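Local coordinates for protein cytochrome P450 268A2 Cyp268A2 (PDB 6BLD) that belongs to the cytochrome P450 family of haem proteins and holds iron protoporphyrin IX together with (3E,5E)-6,10-dimethylundeca-3,5,9-trien-2-one in its interior, at residues R164-S167 with G171-E174; E97-F102 with E207-L212; R19-S24 with S31-L36. One frame throughout, in Å; residues are numbered along the deposited sequence.

Interaction 1 of 3, residues R164-S167 with G171-E174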
loop_
_atom_site.group_PDB
_atom_site.type_symbol
_atom_site.label_atom_id
_atom_site.label_comp_id
_atom_site.label_asym_id
_atom_site.label_seq_id
_atom_site.Cartn_x
_atom_site.Cartn_y
_atom_site.Cartn_z
ATOM N N ARG A 164 -2.994 -14.646 5.995
ATOM C CA ARG A 164 -3.174 -15.380 7.244
ATOM C C ARG A 164 -3.292 -14.428 8.426
ATOM O O ARG A 164 -4.163 -14.600 9.285
ATOM C CB ARG A 164 -2.018 -16.356 7.452
ATOM C CG ARG A 164 -2.072 -17.574 6.551
ATOM C CD ARG A 164 -1.321 -18.738 7.166
ATOM N NE ARG A 164 -0.938 -19.731 6.168
ATOM C CZ ARG A 164 -0.294 -20.859 6.449
ATOM N NH1 ARG A 164 0.041 -21.134 7.702
ATOM N NH2 ARG A 164 0.016 -21.709 5.480
ATOM N N THR A 165 -2.427 -13.411 8.479
ATOM C CA THR A 165 -2.508 -12.422 9.547
ATOM C C THR A 165 -3.799 -11.619 9.458
ATOM O O THR A 165 -4.445 -11.354 10.479
ATOM C CB THR A 165 -1.296 -11.490 9.491
ATOM O OG1 THR A 165 -0.096 -12.266 9.397
ATOM C CG2 THR A 165 -1.239 -10.618 10.732
ATOM N N LEU A 166 -4.190 -11.223 8.244
ATOM C CA LEU A 166 -5.430 -10.476 8.063
ATOM C C LEU A 166 -6.638 -11.313 8.464
ATOM O O LEU A 166 -7.473 -10.877 9.265
ATOM C CB LEU A 166 -5.548 -10.015 6.608
ATOM C CG LEU A 166 -6.733 -9.138 6.188
ATOM C CD1 LEU A 166 -8.047 -9.908 6.239
ATOM C CD2 LEU A 166 -6.808 -7.883 7.045
ATOM N N SER A 167 -6.743 -12.527 7.917
ATOM C CA SER A 167 -7.920 -13.351 8.167
ATOM C C SER A 167 -8.020 -13.776 9.627
ATOM O O SER A 167 -9.130 -13.961 10.140
ATOM C CB SER A 167 -7.904 -14.581 7.259
ATOM O OG SER A 167 -7.586 -14.226 5.925
ATOM N N GLY A 171 -11.351 -12.695 11.077
ATOM C CA GLY A 171 -12.139 -13.903 11.195
ATOM C C GLY A 171 -12.660 -14.449 9.886
ATOM O O GLY A 171 -13.751 -15.031 9.862
ATOM N N ILE A 172 -11.921 -14.278 8.797
ATOM C CA ILE A 172 -12.368 -14.774 7.490
ATOM C C ILE A 172 -12.383 -16.299 7.510
ATOM O O ILE A 172 -11.400 -16.919 7.954
ATOM C CB ILE A 172 -11.453 -14.246 6.381
ATOM C CG1 ILE A 172 -11.344 -12.720 6.463
ATOM C CG2 ILE A 172 -11.965 -14.679 5.003
ATOM C CD1 ILE A 172 -10.561 -12.099 5.330
ATOM N N PRO A 173 -13.456 -16.945 7.043
ATOM C CA PRO A 173 -13.456 -18.410 6.971
ATOM C C PRO A 173 -12.342 -18.917 6.068
ATOM O O PRO A 173 -11.952 -18.262 5.099
ATOM C CB PRO A 173 -14.839 -18.739 6.394
ATOM C CG PRO A 173 -15.680 -17.547 6.716
ATOM C CD PRO A 173 -14.751 -16.369 6.646
ATOM N N GLU A 174 -11.824 -20.102 6.405
ATOM C CA GLU A 174 -10.664 -20.632 5.695
ATOM C C GLU A 174 -10.952 -20.849 4.215
ATOM O O GLU A 174 -10.066 -20.648 3.375
ATOM C CB GLU A 174 -10.205 -21.938 6.344
ATOM C CG GLU A 174 -8.989 -22.551 5.682
ATOM C CD GLU A 174 -7.686 -21.958 6.186
ATOM O OE1 GLU A 174 -7.710 -21.242 7.210
ATOM O OE2 GLU A 174 -6.637 -22.210 5.558
#

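Interaction 2 of 3, residues E97-F102 with E207-L212. With DXJ ((3E,5E)-6,10-dimethylundeca-3,5,9-trien-2-one), chain C; HEM (protoporphyrin IX containing Fe), chain B.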
loop_
_atom_site.group_PDB
_atom_site.type_symbol
_atom_site.label_atom_id
_atom_site.label_comp_id
_atom_site.label_asym_id
_atom_site.label_seq_id
_atom_site.Cartn_x
_atom_site.Cartn_y
_atom_site.Cartn_z
ATOM N N GLU A 97 -16.744 4.095 -4.181
ATOM C CA GLU A 97 -17.653 4.061 -3.040
ATOM C C GLU A 97 -17.706 2.687 -2.380
ATOM O O GLU A 97 -18.059 2.594 -1.200
ATOM C CB GLU A 97 -19.056 4.488 -3.475
ATOM C CG GLU A 97 -19.174 5.961 -3.850
ATOM C CD GLU A 97 -20.103 6.196 -5.028
ATOM O OE1 GLU A 97 -20.871 5.275 -5.378
ATOM O OE2 GLU A 97 -20.067 7.304 -5.604
ATOM N N ALA A 98 -17.356 1.627 -3.104
ATOM C CA ALA A 98 -17.410 0.270 -2.578
ATOM C C ALA A 98 -16.068 -0.220 -2.048
ATOM O O ALA A 98 -15.953 -1.395 -1.683
ATOM C CB ALA A 98 -17.925 -0.689 -3.655
ATOM N N SER A 99 -15.054 0.651 -1.981
ATOM C CA SER A 99 -13.711 0.212 -1.610
ATOM C C SER A 99 -12.933 1.184 -0.729
ATOM O O SER A 99 -12.061 0.729 0.018
ATOM C CB SER A 99 -12.884 -0.067 -2.872
ATOM O OG SER A 99 -12.713 1.113 -3.636
ATOM N N GLN A 100 -13.203 2.491 -0.775
ATOM C CA GLN A 100 -12.303 3.453 -0.145
ATOM C C GLN A 100 -12.513 3.542 1.364
ATOM O O GLN A 100 -11.538 3.630 2.119
ATOM C CB GLN A 100 -12.476 4.830 -0.789
ATOM C CG GLN A 100 -12.123 4.876 -2.272
ATOM C CD GLN A 100 -10.699 4.430 -2.555
ATOM O OE1 GLN A 100 -9.755 5.210 -2.429
ATOM N NE2 GLN A 100 -10.539 3.168 -2.940
ATOM N N SER A 101 -13.762 3.531 1.814
ATOM C CA SER A 101 -14.121 3.614 3.246
ATOM C C SER A 101 -13.533 4.917 3.801
ATOM O O SER A 101 -13.548 5.945 3.108
ATOM C CB SER A 101 -13.681 2.354 3.960
ATOM O OG SER A 101 -14.050 2.388 5.327
ATOM N N PHE A 102 -13.008 4.922 5.027
ATOM C CA PHE A 102 -12.525 6.163 5.621
ATOM C C PHE A 102 -11.166 6.597 5.086
ATOM O O PHE A 102 -10.673 7.654 5.493
ATOM C CB PHE A 102 -12.475 6.049 7.152
ATOM C CG PHE A 102 -11.575 4.956 7.664
ATOM C CD1 PHE A 102 -10.205 5.148 7.761
ATOM C CD2 PHE A 102 -12.105 3.747 8.080
ATOM C CE1 PHE A 102 -9.381 4.149 8.239
ATOM C CE2 PHE A 102 -11.285 2.744 8.563
ATOM C CZ PHE A 102 -9.922 2.944 8.642
ATOM N N GLU A 207 -16.104 -7.638 -10.391
ATOM C CA GLU A 207 -16.228 -9.038 -9.992
ATOM C C GLU A 207 -15.501 -9.307 -8.679
ATOM O O GLU A 207 -16.043 -9.965 -7.783
ATOM C CB GLU A 207 -15.691 -9.941 -11.103
ATOM C CG GLU A 207 -15.519 -11.398 -10.702
ATOM C CD GLU A 207 -14.701 -12.188 -11.708
ATOM O OE1 GLU A 207 -14.516 -11.700 -12.844
ATOM O OE2 GLU A 207 -14.245 -13.300 -11.363
ATOM N N ASN A 208 -14.277 -8.794 -8.540
ATOM C CA ASN A 208 -13.529 -9.017 -7.308
ATOM C C ASN A 208 -14.066 -8.170 -6.163
ATOM O O ASN A 208 -14.054 -8.616 -5.010
ATOM C CB ASN A 208 -12.048 -8.741 -7.545
ATOM C CG ASN A 208 -11.406 -9.795 -8.415
ATOM O OD1 ASN A 208 -10.938 -10.819 -7.920
ATOM N ND2 ASN A 208 -11.400 -9.563 -9.722
ATOM N N GLN A 209 -14.538 -6.957 -6.455
ATOM C CA GLN A 209 -15.216 -6.172 -5.430
ATOM C C GLN A 209 -16.502 -6.856 -4.985
ATOM O O GLN A 209 -16.827 -6.870 -3.792
ATOM C CB GLN A 209 -15.514 -4.769 -5.953
ATOM C CG GLN A 209 -14.377 -3.787 -5.782
ATOM C CD GLN A 209 -14.811 -2.358 -6.025
ATOM O OE1 GLN A 209 -15.995 -2.085 -6.225
ATOM N NE2 GLN A 209 -13.856 -1.435 -6.009
ATOM N N MET A 210 -17.242 -7.433 -5.934
ATOM C CA MET A 210 -18.491 -8.107 -5.594
ATOM C C MET A 210 -18.248 -9.279 -4.653
ATOM O O MET A 210 -18.994 -9.472 -3.687
ATOM C CB MET A 210 -19.193 -8.577 -6.867
ATOM C CG MET A 210 -20.574 -9.156 -6.640
ATOM S SD MET A 210 -21.317 -9.743 -8.170
ATOM C CE MET A 210 -20.898 -11.483 -8.102
ATOM N N TYR A 211 -17.201 -10.068 -4.913
ATOM C CA TYR A 211 -16.909 -11.205 -4.044
ATOM C C TYR A 211 -16.548 -10.745 -2.637
ATOM O O TYR A 211 -17.022 -11.319 -1.650
ATOM C CB TYR A 211 -15.781 -12.052 -4.631
ATOM C CG TYR A 211 -15.238 -13.064 -3.648
ATOM C CD1 TYR A 211 -15.954 -14.212 -3.340
ATOM C CD2 TYR A 211 -14.021 -12.859 -3.009
ATOM C CE1 TYR A 211 -15.472 -15.136 -2.434
ATOM C CE2 TYR A 211 -13.529 -13.780 -2.100
ATOM C CZ TYR A 211 -14.260 -14.915 -1.818
ATOM O OH TYR A 211 -13.779 -15.835 -0.917
ATOM N N LEU A 212 -15.706 -9.713 -2.526
ATOM C CA LEU A 212 -15.335 -9.203 -1.210
ATOM C C LEU A 212 -16.546 -8.677 -0.451
ATOM O O LEU A 212 -16.617 -8.814 0.776
ATOM C CB LEU A 212 -14.274 -8.111 -1.352
ATOM C CG LEU A 212 -12.900 -8.587 -1.834
ATOM C CD1 LEU A 212 -11.981 -7.406 -2.106
ATOM C CD2 LEU A 212 -12.277 -9.535 -0.821
HETATM C C10 DXJ C . -9.127 0.064 -4.159
HETATM C C13 DXJ C . -10.226 -0.398 -7.799
HETATM C C01 DXJ C . -3.008 1.889 1.551
HETATM C C02 DXJ C . -3.829 1.158 0.493
HETATM C C03 DXJ C . -5.139 1.295 0.473
HETATM C C04 DXJ C . -3.128 0.274 -0.538
HETATM C C05 DXJ C . -5.985 0.576 -0.576
HETATM C C06 DXJ C . -6.996 1.507 -1.242
HETATM C C07 DXJ C . -8.065 0.759 -2.037
HETATM C C08 DXJ C . -8.061 0.805 -3.354
HETATM C C09 DXJ C . -9.141 -0.034 -1.301
HETATM C C11 DXJ C . -9.260 0.317 -5.446
HETATM C C12 DXJ C . -10.318 -0.407 -6.275
HETATM O O14 DXJ C . -11.209 -0.975 -5.737
HETATM C CHA HEM B . -3.210 3.760 5.153
HETATM C CHB HEM B . -4.294 -0.709 6.711
HETATM C CHC HEM B . 0.227 -2.163 5.690
HETATM C CHD HEM B . 0.955 2.046 3.363
HETATM C C1A HEM B . -3.899 2.684 5.674
HETATM C C2A HEM B . -5.275 2.684 6.132
HETATM C C3A HEM B . -5.572 1.456 6.562
HETATM C C4A HEM B . -4.398 0.625 6.390
HETATM C CMA HEM B . -6.929 1.000 7.141
HETATM C CAA HEM B . -6.224 3.901 6.133
HETATM C CBA HEM B . -5.943 4.735 7.379
HETATM C CGA HEM B . -6.716 6.027 7.324
HETATM O O1A HEM B . -6.886 6.670 8.392
HETATM O O2A HEM B . -7.170 6.411 6.214
HETATM C C1B HEM B . -3.152 -1.475 6.634
HETATM C C2B HEM B . -2.992 -2.807 7.171
HETATM C C3B HEM B . -1.755 -3.226 6.906
HETATM C C4B HEM B . -1.069 -2.167 6.174
HETATM C CMB HEM B . -4.064 -3.616 7.933
HETATM C CAB HEM B . -1.240 -4.618 7.339
HETATM C CBB HEM B . 0.026 -5.005 7.183
HETATM C C1C HEM B . 0.826 -1.144 4.973
HETATM C C2C HEM B . 2.190 -1.127 4.478
HETATM C C3C HEM B . 2.379 0.039 3.828
HETATM C C4C HEM B . 1.150 0.795 3.906
HETATM C CMC HEM B . 3.189 -2.291 4.679
HETATM C CAC HEM B . 3.633 0.597 3.115
HETATM C CBC HEM B . 4.849 0.054 3.217
HETATM C C1D HEM B . -0.092 2.893 3.651
HETATM C C2D HEM B . -0.237 4.262 3.206
HETATM C C3D HEM B . -1.387 4.739 3.695
HETATM C C4D HEM B . -2.012 3.685 4.476
HETATM C CMD HEM B . 0.771 5.020 2.314
HETATM C CAD HEM B . -1.951 6.162 3.481
HETATM C CBD HEM B . -1.230 7.131 4.414
HETATM C CGD HEM B . -1.711 8.543 4.198
HETATM O O1D HEM B . -1.168 9.466 4.860
HETATM O O2D HEM B . -2.631 8.750 3.367
HETATM N NA HEM B . -3.396 1.408 5.846
HETATM N NB HEM B . -1.959 -1.116 6.033
HETATM N NC HEM B . 0.225 0.046 4.606
HETATM N ND HEM B . -1.191 2.576 4.424
HETATM FE FE HEM B . -1.480 0.812 5.427
#

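Interaction 3 of 3, residues R19-S24 with S31-L36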
loop_
_atom_site.group_PDB
_atom_site.type_symbol
_atom_site.label_atom_id
_atom_site.label_comp_id
_atom_site.label_asym_id
_atom_site.label_seq_id
_atom_site.Cartn_x
_atom_site.Cartn_y
_atom_site.Cartn_z
ATOM N N ARG A 19 0.590 5.721 -20.046
ATOM C CA ARG A 19 0.637 4.309 -19.681
ATOM C C ARG A 19 2.056 3.762 -19.776
ATOM O O ARG A 19 2.469 2.944 -18.946
ATOM C CB ARG A 19 -0.303 3.507 -20.583
ATOM C CG ARG A 19 -1.744 3.451 -20.108
ATOM C CD ARG A 19 -1.825 3.225 -18.610
ATOM N NE ARG A 19 -3.178 3.425 -18.100
ATOM C CZ ARG A 19 -4.061 2.447 -17.926
ATOM N NH1 ARG A 19 -3.731 1.196 -18.217
ATOM N NH2 ARG A 19 -5.271 2.719 -17.455
ATOM N N ALA A 20 2.814 4.203 -20.783
ATOM C CA ALA A 20 4.165 3.689 -20.977
ATOM C C ALA A 20 5.088 4.107 -19.840
ATOM O O ALA A 20 5.977 3.344 -19.446
ATOM C CB ALA A 20 4.719 4.166 -22.319
ATOM N N PHE A 21 4.896 5.315 -19.303
ATOM C CA PHE A 21 5.711 5.756 -18.174
ATOM C C PHE A 21 5.498 4.861 -16.962
ATOM O O PHE A 21 6.453 4.523 -16.252
ATOM C CB PHE A 21 5.390 7.211 -17.829
ATOM C CG PHE A 21 6.154 7.735 -16.645
ATOM C CD1 PHE A 21 7.460 8.174 -16.786
ATOM C CD2 PHE A 21 5.565 7.791 -15.389
ATOM C CE1 PHE A 21 8.166 8.657 -15.700
ATOM C CE2 PHE A 21 6.267 8.273 -14.299
ATOM C CZ PHE A 21 7.570 8.708 -14.456
ATOM N N TRP A 22 4.254 4.462 -16.710
ATOM C CA TRP A 22 3.937 3.598 -15.583
ATOM C C TRP A 22 4.088 2.120 -15.915
ATOM O O TRP A 22 3.887 1.278 -15.033
ATOM C CB TRP A 22 2.522 3.901 -15.082
ATOM C CG TRP A 22 2.451 5.258 -14.460
ATOM C CD1 TRP A 22 1.842 6.366 -14.972
ATOM C CD2 TRP A 22 3.043 5.663 -13.220
ATOM N NE1 TRP A 22 2.007 7.432 -14.121
ATOM C CE2 TRP A 22 2.741 7.026 -13.037
ATOM C CE3 TRP A 22 3.793 4.999 -12.243
ATOM C CZ2 TRP A 22 3.161 7.739 -11.918
ATOM C CZ3 TRP A 22 4.210 5.711 -11.131
ATOM C CH2 TRP A 22 3.894 7.066 -10.978
ATOM N N ALA A 23 4.440 1.790 -17.155
ATOM C CA ALA A 23 4.836 0.440 -17.528
ATOM C C ALA A 23 6.348 0.276 -17.587
ATOM O O ALA A 23 6.831 -0.838 -17.806
ATOM C CB ALA A 23 4.217 0.059 -18.876
ATOM N N SER A 24 7.101 1.357 -17.397
ATOM C CA SER A 24 8.554 1.313 -17.410
ATOM C C SER A 24 9.090 0.970 -16.022
ATOM O O SER A 24 8.348 0.867 -15.042
ATOM C CB SER A 24 9.124 2.648 -17.891
ATOM O OG SER A 24 8.934 3.666 -16.922
ATOM N N SER A 31 14.579 8.896 -12.902
ATOM C CA SER A 31 15.237 9.948 -13.671
ATOM C C SER A 31 14.284 11.097 -13.967
ATOM O O SER A 31 14.713 12.253 -14.062
ATOM C CB SER A 31 15.808 9.374 -14.969
ATOM O OG SER A 31 14.885 8.497 -15.588
ATOM N N SER A 32 12.989 10.803 -14.115
ATOM C CA SER A 32 11.994 11.861 -14.234
ATOM C C SER A 32 11.724 12.520 -12.886
ATOM O O SER A 32 11.622 13.749 -12.801
ATOM C CB SER A 32 10.699 11.301 -14.823
ATOM O OG SER A 32 10.853 10.994 -16.197
ATOM N N PHE A 33 11.609 11.715 -11.824
ATOM C CA PHE A 33 11.419 12.269 -10.488
ATOM C C PHE A 33 12.627 13.083 -10.041
ATOM O O PHE A 33 12.477 14.059 -9.297
ATOM C CB PHE A 33 11.146 11.144 -9.488
ATOM C CG PHE A 33 9.817 10.471 -9.676
ATOM C CD1 PHE A 33 8.670 11.218 -9.890
ATOM C CD2 PHE A 33 9.712 9.090 -9.632
ATOM C CE1 PHE A 33 7.445 10.600 -10.060
ATOM C CE2 PHE A 33 8.489 8.466 -9.802
ATOM C CZ PHE A 33 7.355 9.223 -10.017
ATOM N N SER A 34 13.828 12.699 -10.482
ATOM C CA SER A 34 15.035 13.402 -10.057
ATOM C C SER A 34 15.076 14.820 -10.614
ATOM O O SER A 34 15.371 15.774 -9.884
ATOM C CB SER A 34 16.276 12.619 -10.486
ATOM O OG SER A 34 17.460 13.266 -10.052
ATOM N N GLU A 35 14.784 14.978 -11.909
ATOM C CA GLU A 35 14.810 16.306 -12.514
ATOM C C GLU A 35 13.741 17.206 -11.911
ATOM O O GLU A 35 13.978 18.396 -11.676
ATOM C CB GLU A 35 14.633 16.211 -14.028
ATOM C CG GLU A 35 14.439 17.567 -14.700
ATOM C CD GLU A 35 14.401 17.481 -16.214
ATOM O OE1 GLU A 35 13.876 18.420 -16.851
ATOM O OE2 GLU A 35 14.897 16.480 -16.767
ATOM N N LEU A 36 12.551 16.656 -11.659
ATOM C CA LEU A 36 11.497 17.436 -11.022
ATOM C C LEU A 36 11.905 17.859 -9.617
ATOM O O LEU A 36 11.808 19.038 -9.262
ATOM C CB LEU A 36 10.197 16.634 -10.993
ATOM C CG LEU A 36 9.531 16.399 -12.350
ATOM C CD1 LEU A 36 8.297 15.528 -12.194
ATOM C CD2 LEU A 36 9.177 17.722 -13.013
#

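Interaction 1 of 3, residues R164-S167 with G171-E174
Ser167 and Ile172 meet where helix 160-170 stops, in a glycine C-cap that has the left-handed glycine and the 6→1 bond of a Schellman motif. Gly171 has a positive phi of 92°, acceptable because it carries no CB to press on the preceding carbonyl, and this turns the chain back over the last helical turn. Ser167 O then takes two donors: Gly171 N at 2.7 Å, an ordinary i+4 bond lying 35° out of the carbonyl plane, and Ile172 N at 3.1 Å, the 6→1 bond, in that plane and on a lone pair. The tight part lies on the inner side, where Ile172 CB rests on Ser167 CB at 3.7 Å. Ser167 OG is hydrogen-bonded to Ile163 O one turn earlier, yet still packs 3.7 Å from Ile172 CD1. Helix 247-278 covers this side, through Leu257 on Leu166 and Phe254 on Ile172. The outer side is loose: Pro173 and Glu174 are exposed, and Arg164 NE stays 6.2 Å from Glu174 OE2, opposite charges that do not meet. With CG1 anti to its carbonyl carbon (chi1 -53°), Ile172 sends CD1 to within 3.5 Å of Leu166 CD1, closer than carbons usually approach.

Interaction 2 of 3, residues E97-F102 with E207-L212
The pocket of (3E,5E)-6,10-dimethylundeca-3,5,9-trien-2-one is lined at its ketone end by Ser99 and Gln209, with Ala98 packed on Gln209. The Gln209 chain runs extended beyond CG and brings its amide across the gap. Gln209 NE2 donates to ligand O14 at 2.7 Å with an N-H...O angle of 141°, and also bonds Leu95 O, so two acceptors fix the amide's rotation and place OE1 3.5 Å from Ala98 CB. Ser99 packs its CB 3.6 Å from Gln209 NE2 and 3.4 Å from ligand O14. Its hydroxyl bonds Leu95 O and lies close to ligand O14; Ser99 OG also accepts from Gln100 NE2 at 3.1 Å along a nearly straight bond (165°), in the plane of that amide. The bend of Gln100 at chi2 (-57°) sets NE2 beside the ligand chain, 3.4 Å from its C08. Phe102 turns its ring edge to the haem propionate, with Phe102 CE1 3.4 Å from haem CGA. Segment 97-102, following helix 93-97, probably corresponds to the B'-C loop of P450s, and Phe102 packs on helix 109-117. Helix 247-278 packs on both segments, Val255 on Ser99 and Phe254 on Leu212, while helix 177-186 flanks Asn208.

Interaction 3 of 3, residues R19-S24 with S31-L36
An aromatic cluster in the N-terminal part of the P450 fold joins the weakly bonded helix 19-23 to helix 26-39, with Phe21 and Trp22 meeting Ser32 and Phe33. The segment axes come no nearer than 13.2 Å and make an angle of 106°, so long side chains bridge the gap. The side chains of Trp22 and Phe33 cross at about a right angle; Trp22 CH2 arrives at the edge of the Phe33 ring, near its plane, 4.2 Å from Phe33 CZ. Phe21 touches the same ring more loosely, its CZ lying 4.5 Å from Phe33 CZ. With CG anti to the backbone N (chi1 178°), Phe21 reaches out to helix 26-39 and presents its ring edge to Ser32, whose OG lies 3.6 Å from Phe21 CE1. Within 19-24 Phe21 CD2 sits 3.7 Å above one face of the Trp22 indole, over the outer part of the ring system. Two bonds steady this side: Ser24 OG donates to Phe21 O at 2.7 Å, and Trp22 NE1 is hydrogen-bonded to Leu16 O. Phe33 also meets the ring of Phe335 on strand 331-335, and the Trp22 backbone bonds Gly406, tying helix 19-23 to the loop after strand 402-404.

Interactions 1 and 3 lie on opposite sides of the chain's centre. The centres of 1 and 2 are about 17 Å apart and their nearest atoms about 6 Å; both rest on helix 247-278, where Phe254 contacts Ile172 of one and Leu212 of the other. Along the chain, interaction 1 falls between the two segments of interaction 2. Only interaction 2 touches both bound groups; the Leu166 side chain of interaction 1 is about 5 Å from the haem and about 11 Å from the other ligand. Interaction 3 closes earlier, its centre about 30 Å from that of interaction 2 and about 37 Å from that of interaction 1; its Trp22 side chain is about 14 Å from either bound group.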